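Local coordinates for protein probable aminotransferase (Pseudomonas aeruginosa, PDB 5YKR) that is probably a class-III aminotransferase, a dimeric member of the pyridoxal-phosphate-dependent enzymes that carries its cofactor covalently bound to the chain, at residues A221-E226 against A243-L248; R151-R156 against Q301-R306; L147-M152 against A309-F314. All blocks are in the same frame, centred on the assembly; numbering follows the deposited sequence.

Interactions 2 and 3 are two parts of one interface, between helix 139-154 and helix 301-310 with the loop that follows it. Their centres lie about 6 Å apart, they share Arg151 and Met152, and both touch the second subunit. Interaction 1 is buried within the same chain, its centre about 15 Å from that of interaction 2 and about 20 Å from that of interaction 3. The bridge between them is strand 220-225, whose Ala221 and Ala222 pack on helix 139-154; Ala221 CB lies 3.4 Å from Ser154 OG. Lys286, which carries pyridoxal phosphate, is in none of the segments; the contacts join helices to the central sheet and to one another.

Interaction 1: A221-E226 against A243-L248; sequences AAVLTE and AGLREL
Val223 of strand 220-225 and Leu245 of helix 241-251 mark the closest backbone approach, their CA atoms 9.1 Å apart. That is a gap for side chains to fill, and no hydrogen bond crosses it. On the strand, alternate residues share a face, so Val223 and Thr225 both point toward the helix. Leu245 is the one helix residue that answers them. It points its CG directly opposite the backbone nitrogen (chi1 172°), reaches out from the helix and divides its two methyls between the strand residues. CD1 meets Val223 CG1 at 4.1 Å, the two side chains crossing at a slant, while CD2 comes within 4.2 Å of Thr225 CG2. The forked leucine thus suits a place facing two strand residues, and the beta-branched partners offer methyls close to the backbone.

Thr225 is amphipathic here. Its methyl faces the leucine, whereas OG1 donates to Glu226 O at 2.7 Å, the donor tilted 26° from the carbonyl plane; this local bond satisfies the hydroxyl beside an apolar contact. Leu211 and Leu256 close further round Leu245. Ala222 and Leu224 belong to the other face of the strand, which packs against helix 139-154, and the small alanine permits a close approach there.

Backbone bonds from Val223 to Ala255 and Ile257 join this strand to its parallel neighbour 255-259. With helix 241-251 lying between these two strands along the chain, the three elements form a beta-alpha-beta unit, one of the building blocks of the central sheet in fold type I pyridoxal phosphate enzymes.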
loop_
_atom_site.group_PDB
_atom_site.type_symbol
_atom_site.label_atom_id
_atom_site.label_comp_id
_atom_site.label_asym_id
_atom_site.label_seq_id
_atom_site.Cartn_x
_atom_site.Cartn_y
_atom_site.Cartn_z
ATOM N N ALA A 221 -10.044 19.808 9.620
ATOM C CA ALA A 221 -10.796 19.039 8.646
ATOM C C ALA A 221 -11.366 17.751 9.262
ATOM O O ALA A 221 -12.482 17.309 8.887
ATOM C CB ALA A 221 -9.922 18.696 7.471
ATOM N N ALA A 222 -10.617 17.117 10.139
ATOM C CA ALA A 222 -10.998 15.808 10.680
ATOM C C ALA A 222 -10.318 15.541 12.025
ATOM O O ALA A 222 -9.207 16.041 12.260
ATOM C CB ALA A 222 -10.644 14.710 9.703
ATOM N N VAL A 223 -10.970 14.663 12.799
ATOM C CA VAL A 223 -10.365 13.989 13.925
ATOM C C VAL A 223 -10.153 12.544 13.483
ATOM O O VAL A 223 -11.117 11.883 13.072
ATOM C CB VAL A 223 -11.248 14.017 15.197
ATOM C CG1 VAL A 223 -10.649 13.161 16.287
ATOM C CG2 VAL A 223 -11.455 15.444 15.683
ATOM N N LEU A 224 -8.938 12.048 13.605
ATOM C CA LEU A 224 -8.580 10.660 13.272
ATOM C C LEU A 224 -8.241 9.947 14.582
ATOM O O LEU A 224 -7.342 10.423 15.339
ATOM C CB LEU A 224 -7.363 10.589 12.333
ATOM C CG LEU A 224 -6.757 9.222 12.019
ATOM C CD1 LEU A 224 -7.790 8.267 11.406
ATOM C CD2 LEU A 224 -5.600 9.370 11.098
ATOM N N THR A 225 -8.910 8.830 14.873
ATOM C CA THR A 225 -8.659 8.126 16.136
ATOM C C THR A 225 -9.075 6.661 16.070
ATOM O O THR A 225 -10.066 6.320 15.404
ATOM C CB THR A 225 -9.376 8.802 17.312
ATOM O OG1 THR A 225 -8.945 8.233 18.572
ATOM C CG2 THR A 225 -10.902 8.751 17.192
ATOM N N GLU A 226 -8.371 5.811 16.810
ATOM C CA GLU A 226 -8.950 4.529 17.211
ATOM C C GLU A 226 -10.060 4.828 18.219
ATOM O O GLU A 226 -9.987 5.804 18.974
ATOM C CB GLU A 226 -7.924 3.624 17.852
ATOM C CG GLU A 226 -6.805 3.163 16.930
ATOM C CD GLU A 226 -5.958 2.148 17.665
ATOM O OE1 GLU A 226 -5.024 2.578 18.433
ATOM O OE2 GLU A 226 -6.226 0.931 17.543
ATOM N N ALA A 243 -19.427 10.072 23.467
ATOM C CA ALA A 243 -20.548 10.962 23.296
ATOM C C ALA A 243 -20.070 12.398 23.108
ATOM O O ALA A 243 -20.552 13.095 22.235
ATOM C CB ALA A 243 -21.484 10.857 24.481
ATOM N N GLY A 244 -19.068 12.805 23.881
ATOM C CA GLY A 244 -18.497 14.153 23.769
ATOM C C GLY A 244 -17.748 14.375 22.478
ATOM O O GLY A 244 -17.842 15.408 21.842
ATOM N N LEU A 245 -16.968 13.366 22.088
ATOM C CA LEU A 245 -16.249 13.394 20.833
ATOM C C LEU A 245 -17.214 13.567 19.668
ATOM O O LEU A 245 -16.974 14.351 18.743
ATOM C CB LEU A 245 -15.399 12.121 20.706
ATOM C CG LEU A 245 -14.709 11.871 19.340
ATOM C CD1 LEU A 245 -13.739 12.995 19.007
ATOM C CD2 LEU A 245 -13.979 10.539 19.426
ATOM N N ARG A 246 -18.288 12.792 19.681
ATOM C CA ARG A 246 -19.256 12.873 18.591
ATOM C C ARG A 246 -19.949 14.232 18.583
ATOM O O ARG A 246 -20.165 14.795 17.528
ATOM C CB ARG A 246 -20.252 11.718 18.674
ATOM C CG ARG A 246 -21.360 11.747 17.661
ATOM C CD ARG A 246 -20.895 11.453 16.237
ATOM N NE ARG A 246 -20.166 12.575 15.628
ATOM C CZ ARG A 246 -19.863 12.663 14.339
ATOM N NH1 ARG A 246 -20.156 11.659 13.512
ATOM N NH2 ARG A 246 -19.263 13.743 13.864
ATOM N N GLU A 247 -20.339 14.714 19.772
ATOM C CA GLU A 247 -21.018 15.991 19.864
ATOM C C GLU A 247 -20.136 17.159 19.390
ATOM O O GLU A 247 -20.593 18.012 18.621
ATOM C CB GLU A 247 -21.616 16.195 21.260
ATOM C CG GLU A 247 -22.542 17.423 21.379
ATOM C CD GLU A 247 -21.813 18.763 21.551
ATOM O OE1 GLU A 247 -20.682 18.796 22.123
ATOM O OE2 GLU A 247 -22.339 19.802 21.114
ATOM N N LEU A 248 -18.881 17.208 19.866
ATOM C CA LEU A 248 -17.973 18.299 19.495
ATOM C C LEU A 248 -17.693 18.331 17.993
ATOM O O LEU A 248 -17.659 19.389 17.397
ATOM C CB LEU A 248 -16.650 18.156 20.263
ATOM C CG LEU A 248 -16.657 18.573 21.753
ATOM C CD1 LEU A 248 -15.374 18.218 22.423
ATOM C CD2 LEU A 248 -16.864 20.026 21.849
#

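Interaction 2: R151-R156 against Q301-R306; sequences RMLSGR and QAQAER
Leu153 lies across Arg306 at about a right angle, in a helix-helix contact where the last turn of helix 139-154 meets helix 301-310 on the surface of what is probably the fold type I domain of a class-III aminotransferase. The approach is close: the CA atoms of Leu153 and Arg306 are 5.8 Å apart. Leu153 CG occupies the crowded position between backbone N and carbonyl carbon (chi1 76°), and the isobutyl group projects against the second helix. There CD1 sits over one face of the Arg306 guanidinium, offset toward its rim and 3.8 Å from NE. The other methyl, CD2, rests 3.7 Å from Gln303 OE1, a van der Waals contact made possible by the bend of the glutamine chain at chi2. A branched apolar residue suits this place because one methyl can meet a flat cation while the second meets the glutamine.

Arginine, for its part, offers a face for packing and an edge for polar partners. Two waters lie in the guanidinium plane at that edge, and both donate to Leu153 O. Water 1 accepts from Arg306 NE at 3.0 Å, and water 2 from NH2 of the same arginine. The helix-end carbonyl is thereby tied through solvent to the charged group on the other helix. Arg306 NH1 forms a salt bridge with Asp253, which probably eases the proximity of Arg156, whose NH2 lies 5.0 Å from Arg306 NH2. Arg156 also donates from NH1 to the backbone oxygens of Asp253 and Val220.

The first helix ends with Ser154, and Gly155 is the first residue beyond it, with a positive phi readily adopted by a residue without a side chain. Around it closes an ST turn, in which Arg156 N donates to Ser154 OG at 3.0 Å with an N-H...O angle of 157°.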
loop_
_atom_site.group_PDB
_atom_site.type_symbol
_atom_site.label_atom_id
_atom_site.label_comp_id
_atom_site.label_asym_id
_atom_site.label_seq_id
_atom_site.Cartn_x
_atom_site.Cartn_y
_atom_site.Cartn_z
ATOM N N ARG A 151 -9.804 17.287 3.700
ATOM C CA ARG A 151 -9.253 18.615 3.359
ATOM C C ARG A 151 -9.972 19.222 2.137
ATOM O O ARG A 151 -10.299 20.428 2.123
ATOM C CB ARG A 151 -7.745 18.559 3.142
ATOM C CG ARG A 151 -6.959 18.287 4.399
ATOM C CD ARG A 151 -5.460 18.521 4.157
ATOM N NE ARG A 151 -4.699 18.404 5.383
ATOM C CZ ARG A 151 -4.087 17.343 5.841
ATOM N NH1 ARG A 151 -4.051 16.240 5.162
ATOM N NH2 ARG A 151 -3.477 17.425 7.058
ATOM N N MET A 152 -10.235 18.386 1.129
ATOM C CA MET A 152 -10.928 18.851 -0.073
ATOM C C MET A 152 -12.345 19.321 0.226
ATOM O O MET A 152 -12.714 20.429 -0.212
ATOM C CB MET A 152 -10.992 17.765 -1.143
ATOM C CG MET A 152 -9.638 17.451 -1.788
ATOM S SD MET A 152 -9.664 15.920 -2.731
ATOM C CE MET A 152 -10.959 16.220 -3.905
ATOM N N LEU A 153 -13.101 18.534 1.004
ATOM C CA LEU A 153 -14.509 18.871 1.233
ATOM C C LEU A 153 -14.676 20.017 2.188
ATOM O O LEU A 153 -15.653 20.782 2.086
ATOM C CB LEU A 153 -15.284 17.642 1.633
ATOM C CG LEU A 153 -15.134 17.106 3.059
ATOM C CD1 LEU A 153 -16.112 17.806 4.005
ATOM C CD2 LEU A 153 -15.375 15.617 3.124
ATOM N N SER A 154 -13.717 20.192 3.115
ATOM C CA SER A 154 -13.896 21.183 4.184
ATOM C C SER A 154 -13.206 22.498 3.869
ATOM O O SER A 154 -13.574 23.530 4.411
ATOM C CB SER A 154 -13.333 20.640 5.489
ATOM O OG SER A 154 -11.897 20.563 5.478
ATOM N N GLY A 155 -12.174 22.466 3.031
ATOM C CA GLY A 155 -11.333 23.648 2.845
ATOM C C GLY A 155 -10.449 23.984 4.007
ATOM O O GLY A 155 -9.840 25.083 4.003
ATOM N N ARG A 156 -10.337 23.057 4.977
ATOM C CA ARG A 156 -9.510 23.234 6.160
ATOM C C ARG A 156 -8.298 22.286 6.066
ATOM O O ARG A 156 -8.397 21.209 5.479
ATOM C CB ARG A 156 -10.321 22.878 7.378
ATOM C CG ARG A 156 -11.499 23.836 7.595
ATOM C CD ARG A 156 -12.342 23.261 8.723
ATOM N NE ARG A 156 -13.725 23.362 8.451
ATOM C CZ ARG A 156 -14.674 22.607 9.008
ATOM N NH1 ARG A 156 -14.400 21.640 9.880
ATOM N NH2 ARG A 156 -15.933 22.805 8.648
ATOM N N GLN A 301 -23.537 8.901 4.003
ATOM C CA GLN A 301 -24.085 9.586 2.838
ATOM C C GLN A 301 -23.804 11.094 2.896
ATOM O O GLN A 301 -23.534 11.695 1.856
ATOM C CB GLN A 301 -25.590 9.335 2.698
ATOM C CG GLN A 301 -26.200 10.073 1.491
ATOM C CD GLN A 301 -27.575 9.670 1.125
ATOM O OE1 GLN A 301 -27.901 8.523 1.052
ATOM N NE2 GLN A 301 -28.339 10.653 0.737
ATOM N N ALA A 302 -23.897 11.723 4.071
ATOM C CA ALA A 302 -23.633 13.142 4.173
ATOM C C ALA A 302 -22.217 13.490 3.747
ATOM O O ALA A 302 -21.992 14.473 3.005
ATOM C CB ALA A 302 -23.918 13.630 5.601
ATOM N N GLN A 303 -21.255 12.651 4.125
ATOM C CA GLN A 303 -19.876 12.900 3.694
ATOM C C GLN A 303 -19.733 12.659 2.185
ATOM O O GLN A 303 -19.037 13.411 1.486
ATOM C CB GLN A 303 -18.874 12.041 4.477
ATOM C CG GLN A 303 -18.790 12.295 5.962
ATOM C CD GLN A 303 -18.539 13.733 6.322
ATOM O OE1 GLN A 303 -17.617 14.364 5.789
ATOM N NE2 GLN A 303 -19.319 14.245 7.280
ATOM N N ALA A 304 -20.339 11.579 1.695
ATOM C CA ALA A 304 -20.276 11.256 0.266
ATOM C C ALA A 304 -20.779 12.436 -0.573
ATOM O O ALA A 304 -20.133 12.817 -1.559
ATOM C CB ALA A 304 -21.065 9.979 -0.036
ATOM N N GLU A 305 -21.892 13.069 -0.179
ATOM C CA GLU A 305 -22.403 14.170 -0.961
ATOM C C GLU A 305 -21.448 15.361 -0.973
ATOM O O GLU A 305 -21.323 16.065 -1.994
ATOM C CB GLU A 305 -23.819 14.580 -0.516
ATOM C CG GLU A 305 -24.834 13.503 -0.858
ATOM C CD GLU A 305 -26.228 13.816 -0.491
ATOM O OE1 GLU A 305 -26.455 14.975 -0.047
ATOM O OE2 GLU A 305 -27.120 12.965 -0.726
ATOM N N ARG A 306 -20.749 15.593 0.129
ATOM C CA ARG A 306 -19.755 16.672 0.177
ATOM C C ARG A 306 -18.541 16.349 -0.680
ATOM O O ARG A 306 -18.044 17.197 -1.405
ATOM C CB ARG A 306 -19.363 16.955 1.591
ATOM C CG ARG A 306 -20.618 17.606 2.212
ATOM C CD ARG A 306 -20.498 17.962 3.599
ATOM N NE ARG A 306 -19.710 19.132 3.798
ATOM C CZ ARG A 306 -19.599 19.689 4.978
ATOM N NH1 ARG A 306 -20.203 19.135 6.004
ATOM N NH2 ARG A 306 -18.875 20.772 5.136
HETATM O O HOH W 1 -18.252 20.422 1.534
HETATM O O HOH W 2 -17.746 22.582 3.405
#

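Interaction 3: L147-M152 against A309-F314; sequences LRLCRM and AVLPHF
Val310 pushes its branched end against Met152; the CA atoms of Val310 and Met152 are 6.7 Å apart, the shortest such distance between the segments. The valine sets one methyl on each of two features of the helix surface. CG2 settles into a shallow hollow formed by Met152 CB and the CA of Leu153, with Val310 CG2 4.0 Å from Met152 CB, while Val310 CG1 touches Met152 O at 3.7 Å. A short, beta-branched side chain suits a place where the two backbones come so near, since its bulk begins directly at CB.

Leu311, the next residue, is the second bump. Here the chain has left the helix for an extended path, and CG anti to the backbone N (chi1 -177°) carries the leucine back along helix 139-154, toward its N-terminal end. Met152 reaches over to meet it. The methionine turns about its CG-SD bond (chi3 58°), which brings CE to 4.0 Å from Leu311 CB. One turn back, Leu149 adds a second contact, its CD2 lying 4.3 Å from Leu311 CD2. Leu149 and Met152, three residues apart, thus form a short ridge against which Leu311 packs. The unbranched, flexible methionine can follow the contour of the loop, whereas the leucines fill the more buried end. Phe323 and Phe325 touch Leu311 as well.

The second subunit also borders this contact, with its His190 on Met152 and its Tyr43 OH hydrogen-bonded to Leu311 O. The arrangement, a helix flanking the central sheet and covered by the segment that leaves another helix, lies at the subunit boundary of the dimer, consistent with a class-III aminotransferase of fold type I.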
loop_
_atom_site.group_PDB
_atom_site.type_symbol
_atom_site.label_atom_id
_atom_site.label_comp_id
_atom_site.label_asym_id
_atom_site.label_seq_id
_atom_site.Cartn_x
_atom_site.Cartn_y
_atom_site.Cartn_z
ATOM N N LEU A 147 -8.023 11.530 4.744
ATOM C CA LEU A 147 -7.642 12.882 5.201
ATOM C C LEU A 147 -7.606 13.860 4.015
ATOM O O LEU A 147 -8.060 15.022 4.148
ATOM C CB LEU A 147 -6.321 12.842 5.926
ATOM C CG LEU A 147 -6.304 12.132 7.281
ATOM C CD1 LEU A 147 -4.861 12.103 7.838
ATOM C CD2 LEU A 147 -7.278 12.800 8.252
ATOM N N ARG A 148 -7.084 13.429 2.863
ATOM C CA ARG A 148 -7.092 14.266 1.664
ATOM C C ARG A 148 -8.509 14.691 1.292
ATOM O O ARG A 148 -8.752 15.870 1.022
ATOM C CB ARG A 148 -6.433 13.492 0.499
ATOM C CG ARG A 148 -6.623 14.143 -0.865
ATOM C CD ARG A 148 -5.946 13.373 -1.991
ATOM N NE ARG A 148 -4.501 13.524 -1.946
ATOM C CZ ARG A 148 -3.815 14.587 -2.341
ATOM N NH1 ARG A 148 -4.405 15.546 -2.959
ATOM N NH2 ARG A 148 -2.483 14.665 -2.107
ATOM N N LEU A 149 -9.447 13.730 1.269
ATOM C CA LEU A 149 -10.786 14.052 0.897
ATOM C C LEU A 149 -11.430 15.004 1.926
ATOM O O LEU A 149 -12.227 15.866 1.557
ATOM C CB LEU A 149 -11.610 12.754 0.759
ATOM C CG LEU A 149 -11.238 11.909 -0.459
ATOM C CD1 LEU A 149 -11.879 10.543 -0.411
ATOM C CD2 LEU A 149 -11.596 12.591 -1.785
ATOM N N CYS A 150 -11.110 14.835 3.217
ATOM C CA CYS A 150 -11.620 15.759 4.244
ATOM C C CYS A 150 -11.088 17.169 4.048
ATOM O O CYS A 150 -11.815 18.137 4.241
ATOM C CB CYS A 150 -11.336 15.244 5.650
ATOM S SG CYS A 150 -12.286 13.801 6.131
ATOM N N ARG A 151 -9.804 17.287 3.700
ATOM C CA ARG A 151 -9.253 18.615 3.359
ATOM C C ARG A 151 -9.972 19.222 2.137
ATOM O O ARG A 151 -10.299 20.428 2.123
ATOM C CB ARG A 151 -7.745 18.559 3.142
ATOM C CG ARG A 151 -6.959 18.287 4.399
ATOM C CD ARG A 151 -5.460 18.521 4.157
ATOM N NE ARG A 151 -4.699 18.404 5.383
ATOM C CZ ARG A 151 -4.087 17.343 5.841
ATOM N NH1 ARG A 151 -4.051 16.240 5.162
ATOM N NH2 ARG A 151 -3.477 17.425 7.058
ATOM N N MET A 152 -10.235 18.386 1.129
ATOM C CA MET A 152 -10.928 18.851 -0.073
ATOM C C MET A 152 -12.345 19.321 0.226
ATOM O O MET A 152 -12.714 20.429 -0.212
ATOM C CB MET A 152 -10.992 17.765 -1.143
ATOM C CG MET A 152 -9.638 17.451 -1.788
ATOM S SD MET A 152 -9.664 15.920 -2.731
ATOM C CE MET A 152 -10.959 16.220 -3.905
ATOM N N ALA A 309 -19.303 16.722 -4.489
ATOM C CA ALA A 309 -19.371 18.103 -4.926
ATOM C C ALA A 309 -18.007 18.733 -5.091
ATOM O O ALA A 309 -17.918 19.804 -5.710
ATOM C CB ALA A 309 -20.231 18.876 -3.971
ATOM N N VAL A 310 -16.939 18.157 -4.550
ATOM C CA VAL A 310 -15.572 18.595 -4.828
ATOM C C VAL A 310 -14.794 17.642 -5.715
ATOM O O VAL A 310 -13.676 17.979 -6.149
ATOM C CB VAL A 310 -14.784 18.904 -3.510
ATOM C CG1 VAL A 310 -15.389 20.109 -2.802
ATOM C CG2 VAL A 310 -14.690 17.685 -2.572
ATOM N N LEU A 311 -15.309 16.446 -5.978
ATOM C CA LEU A 311 -14.690 15.444 -6.859
ATOM C C LEU A 311 -15.858 14.735 -7.553
ATOM O O LEU A 311 -16.345 13.675 -7.133
ATOM C CB LEU A 311 -13.810 14.491 -6.084
ATOM C CG LEU A 311 -13.080 13.473 -6.945
ATOM C CD1 LEU A 311 -12.289 14.100 -8.075
ATOM C CD2 LEU A 311 -12.202 12.626 -6.040
ATOM N N PRO A 312 -16.347 15.323 -8.643
ATOM C CA PRO A 312 -17.537 14.778 -9.278
ATOM C C PRO A 312 -17.309 13.415 -9.941
ATOM O O PRO A 312 -16.194 13.037 -10.305
ATOM C CB PRO A 312 -17.842 15.781 -10.365
ATOM C CG PRO A 312 -17.263 17.062 -9.906
ATOM C CD PRO A 312 -15.994 16.663 -9.180
ATOM N N HIS A 313 -18.408 12.671 -10.033
ATOM C CA HIS A 313 -18.369 11.425 -10.807
ATOM C C HIS A 313 -17.839 11.721 -12.213
ATOM O O HIS A 313 -18.125 12.756 -12.825
ATOM C CB HIS A 313 -19.784 10.826 -10.869
ATOM C CG HIS A 313 -20.233 10.354 -9.539
ATOM N ND1 HIS A 313 -19.714 9.220 -8.945
ATOM C CD2 HIS A 313 -21.093 10.921 -8.643
ATOM C CE1 HIS A 313 -20.266 9.081 -7.753
ATOM N NE2 HIS A 313 -21.082 10.114 -7.531
ATOM N N PHE A 314 -17.027 10.801 -12.702
ATOM C CA PHE A 314 -16.280 11.055 -13.961
ATOM C C PHE A 314 -17.235 11.128 -15.129
ATOM O O PHE A 314 -18.178 10.331 -15.226
ATOM C CB PHE A 314 -15.265 9.921 -14.165
ATOM C CG PHE A 314 -14.138 10.240 -15.081
ATOM C CD1 PHE A 314 -13.075 11.052 -14.648
ATOM C CD2 PHE A 314 -14.121 9.737 -16.345
ATOM C CE1 PHE A 314 -12.014 11.316 -15.475
ATOM C CE2 PHE A 314 -13.063 9.998 -17.210
ATOM C CZ PHE A 314 -12.012 10.777 -16.777
#